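Local coordinates for protein cephalosporin acylase (Bacillus halodurans, PDB 2NLZ) that probably works as an amidohydrolase or acyl-transfer enzyme of the gamma-glutamyltranspeptidase family, within the N-terminal nucleophile (Ntn) clan, at residues N46-A51 and V76-K81; A57-E62 and D206-I211; Y112-V117 and D176-P181. The protein carries 1 engineered substitution. All blocks are in the same frame, centred on the assembly; numbering follows the deposited sequence.

Contacts 1 and 2 share helix 47-61: its first turn meets strand 71-78 in contact 1, and its last turn meets helix 202-212 in contact 2. Their centres lie 21 Å apart and their nearest atoms about 7 Å apart, so the helix itself joins them without direct touching. Contact 3 pairs a loop with the turn that leads into helix 180-186, and both fall, in sequence, between the halves of contact 2; its centre is 21 Å from that of contact 2 and 37 Å from that of contact 1. All three are buried packing contacts of the gamma-glutamyltranspeptidase-like chain, and their geometry places none of them at a catalytic site.

Contact 1 of 3, residues N46-A51 and V76-K81; sequences NAIDAA and VWTKGK
A capping box starts helix 47-61 and fixes the first turn, from which Ile-48 reaches across to Val-76 of strand 71-78. Two bonds define the box. Asp-49 N donates to Asn-46 OD1 at 3.2 Å, nearly straight at 170°, while Asn-46 N donates back to Asp-49 OD2 at 3.0 Å, using the lone pair anti to the other carboxylate oxygen. The bond from Ile-48 N to Asn-46 OD1 is weak. Beyond the box, Asn-46 ND2 is bonded to Tyr-133 O, and the Asp-49 carboxylate also accepts from Asn-135 N and Leu-136 N. That acid group, held by three backbone N-H groups at a helix start, is likely to be stabilised as an anion.

The contact proper is apolar, with no hydrogen bond between the segments. Ile-48 CG1 lies anti to its carbonyl carbon (chi1 -68°), and this places the longer branch against the strand, with CG1 3.6 Å from Val-76 CG2. The same Val-76 methyl meets Ile-48 CD1 at 3.9 Å; the two side chains cross at about a right angle. CD1 extends along the strand to within 4.3 Å of Thr-78 CB. The hydroxyl of Thr-78 is turned to another partner, Asn-369 OD1. Helix 122-133 packs against the same group, Leu-129 touching Ile-48 and Val-76, and Tyr-133 touching Ile-48 and Thr-78.

Trp-77, between the two contact residues, points away from the helix, as strand alternation demands. The strand then reverses through a type I' turn, Thr-78 to Lys-81, into strand 81-87: a tight beta hairpin. A helix whose first turn lies against strands 71-78 and 359-365 is consistent with the layered alpha-beta-beta-alpha sandwich of Ntn hydrolases.

Contact 2 of 3, residues A57-E62 and D206-I211; sequences ALTVLE and DTLRSI
Ala-57 O receives two backbone donors, Val-60 N at 3.0 Å and Leu-61 N at 2.9 Å, in the turn of helix 47-61 that offers Val-60 to Leu-208. An i+3 and an i+4 donor thus share one carbonyl oxygen in the last turn of the helix. Glu-62 N still closes on Leu-58 O, yet Glu-62 itself has left helical backbone angles (phi -134°). Val-60 O is taken up by the hydroxyl of Tyr-153.

Between the helices the meeting is wholly apolar, and one methyl does most of it. Leu-208 CD1 lies 3.9 Å from Val-60 CG2 and 4.3 Å from Thr-59 CG2, so the leucine branch addresses two consecutive residues of the facing helix. With CG1 anti to the backbone N (chi1 174°), Val-60 sets CG2 beside that N and presents it to the leucine. The Val-60 and Leu-208 side chains approach at a slant. The closest CA pair, Thr-59 and Leu-208, is 9.6 Å apart, a spacing bridged by side chains rather than by backbone contact.

Helix 143-151 lines the same cluster, Ala-149 touching Val-60 and Ile-146 touching Leu-208; Ile-68 adds contacts to Thr-59 and Thr-207. Away from the contact, Arg-209 pairs with Glu-150, while the buried Glu-62 carboxylate forms a salt bridge with Arg-511 and also bonds to Ser-29 and Ser-65. The arrangement is plain helix-to-helix packing through a single leucine, in keeping with the helical layers that flank the sheets of an Ntn-type fold.

Contact 3 of 3, residues Y112-V117 and D176-P181; sequences YGVIPV and DDVYQP
Neither segment forms a strand here: Tyr-112 to Val-117 runs as an irregular loop, and Asp-177 to Gln-180 makes a type I beta turn, closed by Gln-180 N on Asp-177 O at 3.2 Å, just as helix 180-186 begins. The backbones come nearest at Gly-113 and Val-178, with CA atoms 7.1 Å apart. At the phi/psi of Gly-113, 100°/-166°, a CB would be jammed against Tyr-112 O, which explains the glycine.

Tyr-179 spans the gap. Its CG is anti to the carbonyl carbon (chi1 -59°), which carries the ring out to the loop, where OH comes within 3.4 Å of Tyr-112 CB. Gly-113 N lies at the ring edge near its plane, 3.0 Å from Tyr-179 OH, but the angle is too poor for a hydrogen bond. Alongside, Val-114 CG1 meets Val-178 CG1 at 3.8 Å, the two side chains crossing at about a right angle. Replacing Tyr-179 with an alanine would probably open a gap beside Gly-113 and Tyr-112 CB and leave Trp-174 without its stacking partner.

Trp-174 links the two tyrosines, its ring stacked with that of Tyr-179 and edge-to-face with that of Tyr-112. Gly-113 is also backbone-bonded to Ser-383, while helix 223-234 lies against both segments, Phe-232 touching Val-114 and Phe-231 touching Val-178 and Pro-181.

Contact 1 of 3, residues N46-A51 and V76-K81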
ATOM      1  N   ASN D  46       5.197  11.452 -41.881  1.00 32.42           N
ATOM      2  CA  ASN D  46       3.995  11.680 -41.095  1.00 34.20           C
ATOM      3  C   ASN D  46       3.731  10.479 -40.180  1.00 34.07           C
ATOM      4  O   ASN D  46       4.535   9.553 -40.123  1.00 31.89           O
ATOM      5  CB  ASN D  46       2.785  12.000 -41.997  1.00 33.56           C
ATOM      6  CG  ASN D  46       2.493  10.910 -43.029  1.00 41.14           C
ATOM      7  OD1 ASN D  46       2.613   9.708 -42.762  1.00 39.08           O
ATOM      8  ND2 ASN D  46       2.090  11.337 -44.216  1.00 32.84           N
ATOM      9  N   ALA D  47       2.600  10.494 -39.481  1.00 34.99           N
ATOM     10  CA  ALA D  47       2.284   9.484 -38.479  1.00 29.87           C
ATOM     11  C   ALA D  47       2.255   8.072 -39.067  1.00 32.69           C
ATOM     12  O   ALA D  47       2.641   7.112 -38.393  1.00 27.79           O
ATOM     13  CB  ALA D  47       0.970   9.814 -37.790  1.00 25.35           C
ATOM     14  N   ILE D  48       1.815   7.958 -40.320  1.00 26.51           N
ATOM     15  CA  ILE D  48       1.769   6.675 -41.020  1.00 23.81           C
ATOM     16  C   ILE D  48       3.193   6.177 -41.263  1.00 29.84           C
ATOM     17  O   ILE D  48       3.534   5.035 -40.929  1.00 36.72           O
ATOM     18  CB  ILE D  48       0.996   6.773 -42.363  1.00 18.96           C
ATOM     19  CG1 ILE D  48      -0.493   7.036 -42.124  1.00  6.48           C
ATOM     20  CG2 ILE D  48       1.149   5.505 -43.181  1.00 13.44           C
ATOM     21  CD1 ILE D  48      -0.889   8.514 -42.160  1.00 25.26           C
ATOM     22  N   ASP D  49       4.027   7.044 -41.830  1.00 28.65           N
ATOM     23  CA  ASP D  49       5.428   6.718 -42.033  1.00 29.42           C
ATOM     24  C   ASP D  49       6.029   6.221 -40.734  1.00 29.05           C
ATOM     25  O   ASP D  49       6.608   5.135 -40.696  1.00 30.10           O
ATOM     26  CB  ASP D  49       6.204   7.930 -42.537  1.00 31.77           C
ATOM     27  CG  ASP D  49       5.844   8.313 -43.954  1.00 38.21           C
ATOM     28  OD1 ASP D  49       5.945   7.451 -44.858  1.00 27.88           O
ATOM     29  OD2 ASP D  49       5.483   9.489 -44.161  1.00 27.62           O
ATOM     30  N   ALA D  50       5.854   7.004 -39.666  1.00 25.67           N
ATOM     31  CA  ALA D  50       6.370   6.665 -38.330  1.00 25.43           C
ATOM     32  C   ALA D  50       5.888   5.309 -37.812  1.00 25.50           C
ATOM     33  O   ALA D  50       6.645   4.582 -37.172  1.00 18.50           O
ATOM     34  CB  ALA D  50       6.036   7.765 -37.329  1.00 15.61           C
ATOM     35  N   ALA D  51       4.627   4.984 -38.096  1.00 20.67           N
ATOM     36  CA  ALA D  51       4.043   3.728 -37.690  1.00 14.16           C
ATOM     37  C   ALA D  51       4.783   2.577 -38.360  1.00 20.66           C
ATOM     38  O   ALA D  51       5.145   1.600 -37.703  1.00 23.54           O
ATOM     39  CB  ALA D  51       2.580   3.704 -38.045  1.00 14.69           C
ATOM     40  N   VAL D  76      -6.131   3.917 -39.270  1.00 29.52           N
ATOM     41  CA  VAL D  76      -5.398   5.152 -39.544  1.00 30.40           C
ATOM     42  C   VAL D  76      -6.351   6.317 -39.807  1.00 24.17           C
ATOM     43  O   VAL D  76      -7.268   6.218 -40.624  1.00 26.28           O
ATOM     44  CB  VAL D  76      -4.329   4.961 -40.678  1.00 28.84           C
ATOM     45  CG1 VAL D  76      -4.853   4.053 -41.762  1.00 37.82           C
ATOM     46  CG2 VAL D  76      -3.912   6.284 -41.267  1.00 21.04           C
ATOM     47  N   TRP D  77      -6.154   7.398 -39.063  1.00 24.89           N
ATOM     48  CA  TRP D  77      -6.934   8.613 -39.268  1.00 30.51           C
ATOM     49  C   TRP D  77      -6.113   9.616 -40.029  1.00 34.41           C
ATOM     50  O   TRP D  77      -5.081  10.078 -39.548  1.00 31.70           O
ATOM     51  CB  TRP D  77      -7.355   9.246 -37.948  1.00 26.88           C
ATOM     52  CG  TRP D  77      -8.209  10.479 -38.110  1.00 29.57           C
ATOM     53  CD1 TRP D  77      -7.783  11.771 -38.313  1.00 28.66           C
ATOM     54  CD2 TRP D  77      -9.643  10.540 -38.047  1.00 35.10           C
ATOM     55  NE1 TRP D  77      -8.866  12.622 -38.381  1.00 26.18           N
ATOM     56  CE2 TRP D  77     -10.015  11.891 -38.219  1.00 30.09           C
ATOM     57  CE3 TRP D  77     -10.649   9.580 -37.856  1.00 35.53           C
ATOM     58  CZ2 TRP D  77     -11.343  12.299 -38.211  1.00 33.82           C
ATOM     59  CZ3 TRP D  77     -11.966   9.988 -37.856  1.00 32.70           C
ATOM     60  CH2 TRP D  77     -12.301  11.332 -38.033  1.00 34.75           C
ATOM     61  N   THR D  78      -6.596   9.963 -41.212  1.00 43.29           N
ATOM     62  CA  THR D  78      -5.913  10.908 -42.069  1.00 46.74           C
ATOM     63  C   THR D  78      -6.945  11.568 -42.968  1.00 50.95           C
ATOM     64  O   THR D  78      -7.873  10.896 -43.448  1.00 47.16           O
ATOM     65  CB  THR D  78      -4.788  10.214 -42.884  1.00 42.51           C
ATOM     66  OG1 THR D  78      -4.142  11.168 -43.730  1.00 46.85           O
ATOM     67  CG2 THR D  78      -5.335   9.063 -43.716  1.00 45.61           C
ATOM     68  N   LYS D  79      -6.770  12.878 -43.181  1.00 59.54           N
ATOM     69  CA  LYS D  79      -7.694  13.732 -43.960  1.00 66.29           C
ATOM     70  C   LYS D  79      -9.129  13.633 -43.442  1.00 61.75           C
ATOM     71  O   LYS D  79     -10.057  13.392 -44.223  1.00 60.19           O
ATOM     72  CB  LYS D  79      -7.683  13.417 -45.478  1.00 73.23           C
ATOM     73  CG  LYS D  79      -6.460  12.674 -46.052  1.00 89.55           C
ATOM     74  CD  LYS D  79      -5.363  13.604 -46.556  1.00104.58           C
ATOM     75  CE  LYS D  79      -4.242  12.797 -47.205  1.00110.70           C
ATOM     76  NZ  LYS D  79      -3.171  13.661 -47.771  1.00115.75           N
ATOM     77  N   GLY D  80      -9.299  13.787 -42.129  1.00 55.66           N
ATOM     78  CA  GLY D  80     -10.622  13.751 -41.490  1.00 52.66           C
ATOM     79  C   GLY D  80     -11.462  12.482 -41.625  1.00 49.01           C
ATOM     80  O   GLY D  80     -12.682  12.523 -41.461  1.00 48.96           O
ATOM     81  N   LYS D  81     -10.809  11.352 -41.891  1.00 51.16           N
ATOM     82  CA  LYS D  81     -11.493  10.085 -42.153  1.00 54.23           C
ATOM     83  C   LYS D  81     -10.748   8.907 -41.516  1.00 50.74           C
ATOM     84  O   LYS D  81      -9.513   8.818 -41.578  1.00 44.71           O
ATOM     85  CB  LYS D  81     -11.624   9.871 -43.668  1.00 62.99           C
ATOM     86  CG  LYS D  81     -12.607   8.787 -44.111  1.00 76.43           C
ATOM     87  CD  LYS D  81     -14.062   9.237 -43.989  1.00 89.62           C
ATOM     88  CE  LYS D  81     -14.931   8.676 -45.121  1.00 92.76           C
ATOM     89  NZ  LYS D  81     -14.724   7.215 -45.362  1.00 79.54           N
TER

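Contact 2 of 3, residues A57-E62 and D206-I211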
ATOM      1  N   ALA D  57      10.813  -1.785 -37.142  1.00 17.46           N
ATOM      2  CA  ALA D  57      11.823  -1.758 -36.085  1.00 24.80           C
ATOM      3  C   ALA D  57      11.574  -2.850 -35.057  1.00 23.45           C
ATOM      4  O   ALA D  57      12.506  -3.561 -34.681  1.00 24.08           O
ATOM      5  CB  ALA D  57      11.876  -0.396 -35.413  1.00 32.32           C
ATOM      6  N   LEU D  58      10.310  -2.986 -34.642  1.00 22.59           N
ATOM      7  CA  LEU D  58       9.868  -3.986 -33.655  1.00 24.33           C
ATOM      8  C   LEU D  58      10.119  -5.414 -34.118  1.00 27.83           C
ATOM      9  O   LEU D  58      10.305  -6.326 -33.311  1.00 30.04           O
ATOM     10  CB  LEU D  58       8.377  -3.806 -33.338  1.00 15.36           C
ATOM     11  CG  LEU D  58       7.984  -2.597 -32.485  1.00 25.85           C
ATOM     12  CD1 LEU D  58       6.500  -2.259 -32.608  1.00 33.15           C
ATOM     13  CD2 LEU D  58       8.370  -2.796 -31.034  1.00 28.39           C
ATOM     14  N   THR D  59      10.106  -5.588 -35.437  1.00 30.95           N
ATOM     15  CA  THR D  59      10.387  -6.860 -36.088  1.00 22.94           C
ATOM     16  C   THR D  59      11.790  -7.362 -35.743  1.00 20.65           C
ATOM     17  O   THR D  59      12.034  -8.564 -35.692  1.00 30.30           O
ATOM     18  CB  THR D  59      10.165  -6.722 -37.591  1.00 20.64           C
ATOM     19  OG1 THR D  59       9.024  -7.494 -37.964  1.00 33.49           O
ATOM     20  CG2 THR D  59      11.369  -7.182 -38.389  1.00 23.28           C
ATOM     21  N   VAL D  60      12.688  -6.425 -35.464  1.00 23.66           N
ATOM     22  CA  VAL D  60      14.050  -6.741 -35.110  1.00 24.24           C
ATOM     23  C   VAL D  60      14.263  -6.622 -33.608  1.00 25.80           C
ATOM     24  O   VAL D  60      14.992  -7.420 -33.020  1.00 26.54           O
ATOM     25  CB  VAL D  60      15.032  -5.802 -35.825  1.00 29.76           C
ATOM     26  CG1 VAL D  60      16.463  -6.052 -35.341  1.00 18.92           C
ATOM     27  CG2 VAL D  60      14.911  -5.941 -37.358  1.00 19.06           C
ATOM     28  N   LEU D  61      13.600  -5.639 -32.993  1.00 26.25           N
ATOM     29  CA  LEU D  61      13.871  -5.245 -31.605  1.00 24.94           C
ATOM     30  C   LEU D  61      13.143  -6.060 -30.554  1.00 24.98           C
ATOM     31  O   LEU D  61      13.606  -6.169 -29.411  1.00 23.88           O
ATOM     32  CB  LEU D  61      13.577  -3.765 -31.402  1.00 23.76           C
ATOM     33  CG  LEU D  61      14.493  -2.820 -32.175  1.00 22.74           C
ATOM     34  CD1 LEU D  61      13.854  -1.453 -32.297  1.00 22.24           C
ATOM     35  CD2 LEU D  61      15.863  -2.762 -31.504  1.00 30.26           C
ATOM     36  N   GLU D  62      12.012  -6.636 -30.941  1.00 13.01           N
ATOM     37  CA  GLU D  62      11.250  -7.515 -30.048  1.00 21.79           C
ATOM     38  C   GLU D  62      10.796  -8.803 -30.757  1.00 23.49           C
ATOM     39  O   GLU D  62       9.604  -8.989 -30.999  1.00 27.47           O
ATOM     40  CB  GLU D  62      10.048  -6.761 -29.480  1.00 20.60           C
ATOM     41  CG  GLU D  62       9.425  -7.401 -28.264  1.00 23.81           C
ATOM     42  CD  GLU D  62       8.292  -6.579 -27.679  1.00 23.42           C
ATOM     43  OE1 GLU D  62       7.237  -7.163 -27.363  1.00 27.16           O
ATOM     44  OE2 GLU D  62       8.453  -5.350 -27.534  1.00 14.15           O
ATOM     45  N   ASP D 206      18.948  -8.003 -44.568  1.00 39.29           N
ATOM     46  CA  ASP D 206      18.865  -8.324 -45.998  1.00 44.41           C
ATOM     47  C   ASP D 206      17.432  -8.322 -46.508  1.00 42.95           C
ATOM     48  O   ASP D 206      17.117  -7.706 -47.536  1.00 32.36           O
ATOM     49  CB  ASP D 206      19.505  -9.690 -46.287  1.00 49.72           C
ATOM     50  CG  ASP D 206      21.018  -9.678 -46.123  1.00 52.78           C
ATOM     51  OD1 ASP D 206      21.620  -8.585 -46.165  1.00 42.50           O
ATOM     52  OD2 ASP D 206      21.605 -10.767 -45.947  1.00 53.95           O
ATOM     53  N   THR D 207      16.565  -9.005 -45.772  1.00 42.99           N
ATOM     54  CA  THR D 207      15.184  -9.140 -46.196  1.00 45.77           C
ATOM     55  C   THR D 207      14.400  -7.829 -46.053  1.00 42.45           C
ATOM     56  O   THR D 207      13.568  -7.508 -46.907  1.00 40.56           O
ATOM     57  CB  THR D 207      14.481 -10.338 -45.519  1.00 37.81           C
ATOM     58  OG1 THR D 207      13.105 -10.359 -45.892  1.00 55.21           O
ATOM     59  CG2 THR D 207      14.560 -10.232 -44.050  1.00 51.47           C
ATOM     60  N   LEU D 208      14.690  -7.056 -45.009  1.00 37.64           N
ATOM     61  CA  LEU D 208      14.049  -5.756 -44.860  1.00 36.32           C
ATOM     62  C   LEU D 208      14.474  -4.824 -45.977  1.00 38.75           C
ATOM     63  O   LEU D 208      13.651  -4.105 -46.528  1.00 34.56           O
ATOM     64  CB  LEU D 208      14.333  -5.128 -43.502  1.00 31.57           C
ATOM     65  CG  LEU D 208      13.518  -5.691 -42.339  1.00 26.49           C
ATOM     66  CD1 LEU D 208      14.044  -5.134 -41.028  1.00 29.10           C
ATOM     67  CD2 LEU D 208      12.018  -5.422 -42.477  1.00 25.67           C
ATOM     68  N   ARG D 209      15.753  -4.870 -46.334  1.00 45.72           N
ATOM     69  CA  ARG D 209      16.244  -4.142 -47.497  1.00 45.38           C
ATOM     70  C   ARG D 209      15.547  -4.635 -48.777  1.00 43.91           C
ATOM     71  O   ARG D 209      15.169  -3.834 -49.630  1.00 43.48           O
ATOM     72  CB  ARG D 209      17.767  -4.252 -47.599  1.00 43.82           C
ATOM     73  CG  ARG D 209      18.410  -3.314 -48.607  1.00 58.21           C
ATOM     74  CD  ARG D 209      19.628  -2.603 -48.022  1.00 68.37           C
ATOM     75  NE  ARG D 209      20.417  -3.477 -47.152  1.00 70.39           N
ATOM     76  CZ  ARG D 209      21.345  -3.061 -46.292  1.00 65.25           C
ATOM     77  NH1 ARG D 209      21.626  -1.769 -46.167  1.00 57.88           N
ATOM     78  NH2 ARG D 209      21.993  -3.944 -45.549  1.00 56.69           N
ATOM     79  N   SER D 210      15.341  -5.944 -48.888  1.00 40.54           N
ATOM     80  CA  SER D 210      14.738  -6.493 -50.088  1.00 42.76           C
ATOM     81  C   SER D 210      13.287  -6.057 -50.246  1.00 43.66           C
ATOM     82  O   SER D 210      12.825  -5.884 -51.371  1.00 46.41           O
ATOM     83  CB  SER D 210      14.863  -8.021 -50.129  1.00 49.31           C
ATOM     84  OG  SER D 210      14.438  -8.551 -51.382  1.00 53.33           O
ATOM     85  N   ILE D 211      12.569  -5.871 -49.137  1.00 43.81           N
ATOM     86  CA  ILE D 211      11.170  -5.423 -49.244  1.00 45.09           C
ATOM     87  C   ILE D 211      11.073  -3.916 -49.327  1.00 43.88           C
ATOM     88  O   ILE D 211      10.091  -3.386 -49.838  1.00 44.42           O
ATOM     89  CB  ILE D 211      10.203  -5.993 -48.153  1.00 40.20           C
ATOM     90  CG1 ILE D 211      10.759  -5.823 -46.753  1.00 42.74           C
ATOM     91  CG2 ILE D 211       9.925  -7.462 -48.394  1.00 51.10           C
ATOM     92  CD1 ILE D 211      10.317  -6.928 -45.814  1.00 53.33           C
TER

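Contact 3 of 3, residues Y112-V117 and D176-P181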
ATOM      1  N   TYR D 112       2.991 -25.635 -33.611  1.00 50.46           N
ATOM      2  CA  TYR D 112       4.310 -25.412 -34.192  1.00 52.30           C
ATOM      3  C   TYR D 112       4.573 -26.218 -35.465  1.00 51.46           C
ATOM      4  O   TYR D 112       3.907 -27.223 -35.728  1.00 58.43           O
ATOM      5  CB  TYR D 112       5.381 -25.684 -33.134  1.00 51.81           C
ATOM      6  CG  TYR D 112       5.173 -24.858 -31.881  1.00 54.71           C
ATOM      7  CD1 TYR D 112       4.880 -25.460 -30.664  1.00 56.97           C
ATOM      8  CD2 TYR D 112       5.234 -23.460 -31.923  1.00 62.33           C
ATOM      9  CE1 TYR D 112       4.673 -24.693 -29.511  1.00 63.71           C
ATOM     10  CE2 TYR D 112       5.037 -22.688 -30.781  1.00 59.46           C
ATOM     11  CZ  TYR D 112       4.757 -23.308 -29.580  1.00 61.44           C
ATOM     12  OH  TYR D 112       4.561 -22.535 -28.456  1.00 55.78           O
ATOM     13  N   GLY D 113       5.541 -25.772 -36.258  1.00 45.27           N
ATOM     14  CA  GLY D 113       5.845 -26.443 -37.514  1.00 48.56           C
ATOM     15  C   GLY D 113       5.239 -25.750 -38.715  1.00 50.48           C
ATOM     16  O   GLY D 113       4.799 -24.611 -38.629  1.00 49.83           O
ATOM     17  N   VAL D 114       5.214 -26.441 -39.843  1.00 51.55           N
ATOM     18  CA  VAL D 114       4.831 -25.813 -41.096  1.00 50.83           C
ATOM     19  C   VAL D 114       3.326 -25.771 -41.264  1.00 51.06           C
ATOM     20  O   VAL D 114       2.805 -25.041 -42.124  1.00 51.81           O
ATOM     21  CB  VAL D 114       5.460 -26.530 -42.304  1.00 50.84           C
ATOM     22  CG1 VAL D 114       6.919 -26.148 -42.437  1.00 57.09           C
ATOM     23  CG2 VAL D 114       5.310 -28.041 -42.177  1.00 53.39           C
ATOM     24  N   ILE D 115       2.635 -26.543 -40.430  1.00 43.54           N
ATOM     25  CA  ILE D 115       1.193 -26.743 -40.569  1.00 42.27           C
ATOM     26  C   ILE D 115       0.300 -25.526 -40.218  1.00 43.91           C
ATOM     27  O   ILE D 115      -0.593 -25.195 -40.998  1.00 50.30           O
ATOM     28  CB  ILE D 115       0.741 -28.044 -39.860  1.00 49.32           C
ATOM     29  CG1 ILE D 115       1.491 -29.241 -40.452  1.00 51.92           C
ATOM     30  CG2 ILE D 115      -0.760 -28.263 -40.003  1.00 44.11           C
ATOM     31  CD1 ILE D 115       2.030 -30.210 -39.419  1.00 62.72           C
ATOM     32  N   PRO D 116       0.555 -24.833 -39.081  1.00 44.57           N
ATOM     33  CA  PRO D 116      -0.316 -23.702 -38.728  1.00 44.24           C
ATOM     34  C   PRO D 116       0.052 -22.361 -39.371  1.00 43.41           C
ATOM     35  O   PRO D 116      -0.513 -21.334 -39.002  1.00 47.75           O
ATOM     36  CB  PRO D 116      -0.115 -23.589 -37.217  1.00 40.97           C
ATOM     37  CG  PRO D 116       1.313 -23.957 -37.039  1.00 34.81           C
ATOM     38  CD  PRO D 116       1.603 -25.028 -38.062  1.00 42.98           C
ATOM     39  N   VAL D 117       0.997 -22.368 -40.307  1.00 42.40           N
ATOM     40  CA  VAL D 117       1.431 -21.143 -40.976  1.00 34.59           C
ATOM     41  C   VAL D 117       0.432 -20.674 -42.042  1.00 28.37           C
ATOM     42  O   VAL D 117       0.134 -21.408 -42.983  1.00 33.83           O
ATOM     43  CB  VAL D 117       2.809 -21.333 -41.635  1.00 34.13           C
ATOM     44  CG1 VAL D 117       3.271 -20.037 -42.285  1.00 21.27           C
ATOM     45  CG2 VAL D 117       3.833 -21.825 -40.612  1.00 21.35           C
ATOM     46  N   ASP D 176      13.897 -31.101 -34.997  1.00131.67           N
ATOM     47  CA  ASP D 176      13.535 -31.395 -36.372  1.00129.26           C
ATOM     48  C   ASP D 176      14.380 -30.501 -37.260  1.00126.00           C
ATOM     49  O   ASP D 176      14.994 -29.549 -36.780  1.00128.48           O
ATOM     50  CB  ASP D 176      12.049 -31.112 -36.593  1.00131.37           C
ATOM     51  CG  ASP D 176      11.448 -31.939 -37.713  1.00132.77           C
ATOM     52  OD1 ASP D 176      10.452 -32.635 -37.452  1.00132.92           O
ATOM     53  OD2 ASP D 176      11.957 -31.895 -38.851  1.00138.27           O
ATOM     54  N   ASP D 177      14.418 -30.806 -38.551  1.00121.88           N
ATOM     55  CA  ASP D 177      15.165 -29.998 -39.502  1.00116.74           C
ATOM     56  C   ASP D 177      14.574 -28.599 -39.636  1.00107.79           C
ATOM     57  O   ASP D 177      15.315 -27.624 -39.761  1.00106.41           O
ATOM     58  CB  ASP D 177      15.224 -30.686 -40.868  1.00122.92           C
ATOM     59  CG  ASP D 177      16.265 -31.782 -40.925  1.00129.12           C
ATOM     60  OD1 ASP D 177      17.068 -31.787 -41.881  1.00133.20           O
ATOM     61  OD2 ASP D 177      16.285 -32.635 -40.013  1.00137.88           O
ATOM     62  N   VAL D 178      13.244 -28.509 -39.589  1.00 96.04           N
ATOM     63  CA  VAL D 178      12.524 -27.246 -39.783  1.00 84.40           C
ATOM     64  C   VAL D 178      12.880 -26.174 -38.767  1.00 76.48           C
ATOM     65  O   VAL D 178      12.838 -24.980 -39.083  1.00 74.67           O
ATOM     66  CB  VAL D 178      10.987 -27.423 -39.743  1.00 84.78           C
ATOM     67  CG1 VAL D 178      10.372 -27.003 -41.058  1.00 89.89           C
ATOM     68  CG2 VAL D 178      10.601 -28.842 -39.362  1.00 92.20           C
ATOM     69  N   TYR D 179      13.227 -26.599 -37.555  1.00 60.69           N
ATOM     70  CA  TYR D 179      13.448 -25.657 -36.461  1.00 48.06           C
ATOM     71  C   TYR D 179      14.896 -25.194 -36.336  1.00 49.03           C
ATOM     72  O   TYR D 179      15.208 -24.339 -35.510  1.00 48.43           O
ATOM     73  CB  TYR D 179      12.970 -26.247 -35.134  1.00 37.48           C
ATOM     74  CG  TYR D 179      11.502 -26.619 -35.099  1.00 37.89           C
ATOM     75  CD1 TYR D 179      10.510 -25.644 -35.155  1.00 41.63           C
ATOM     76  CD2 TYR D 179      11.104 -27.955 -35.003  1.00 42.50           C
ATOM     77  CE1 TYR D 179       9.152 -25.991 -35.124  1.00 36.90           C
ATOM     78  CE2 TYR D 179       9.751 -28.309 -34.962  1.00 37.48           C
ATOM     79  CZ  TYR D 179       8.786 -27.322 -35.027  1.00 36.41           C
ATOM     80  OH  TYR D 179       7.457 -27.654 -34.996  1.00 39.38           O
ATOM     81  N   GLN D 180      15.776 -25.754 -37.158  1.00 50.66           N
ATOM     82  CA  GLN D 180      17.188 -25.392 -37.116  1.00 50.45           C
ATOM     83  C   GLN D 180      17.467 -23.915 -37.439  1.00 48.91           C
ATOM     84  O   GLN D 180      18.232 -23.283 -36.712  1.00 41.24           O
ATOM     85  CB  GLN D 180      18.033 -26.337 -37.986  1.00 55.39           C
ATOM     86  CG  GLN D 180      19.544 -26.227 -37.767  1.00 50.89           C
ATOM     87  CD  GLN D 180      19.959 -26.576 -36.349  1.00 48.47           C
ATOM     88  OE1 GLN D 180      19.465 -27.539 -35.763  1.00 50.17           O
ATOM     89  NE2 GLN D 180      20.878 -25.796 -35.794  1.00 44.88           N
ATOM     90  N   PRO D 181      16.857 -23.357 -38.516  1.00 46.86           N
ATOM     91  CA  PRO D 181      17.164 -21.957 -38.795  1.00 47.05           C
ATOM     92  C   PRO D 181      16.741 -20.995 -37.687  1.00 46.59           C
ATOM     93  O   PRO D 181      17.343 -19.930 -37.552  1.00 49.24           O
ATOM     94  CB  PRO D 181      16.376 -21.676 -40.077  1.00 49.50           C
ATOM     95  CG  PRO D 181      16.180 -22.997 -40.696  1.00 49.78           C
ATOM     96  CD  PRO D 181      15.944 -23.898 -39.537  1.00 45.24           C
TER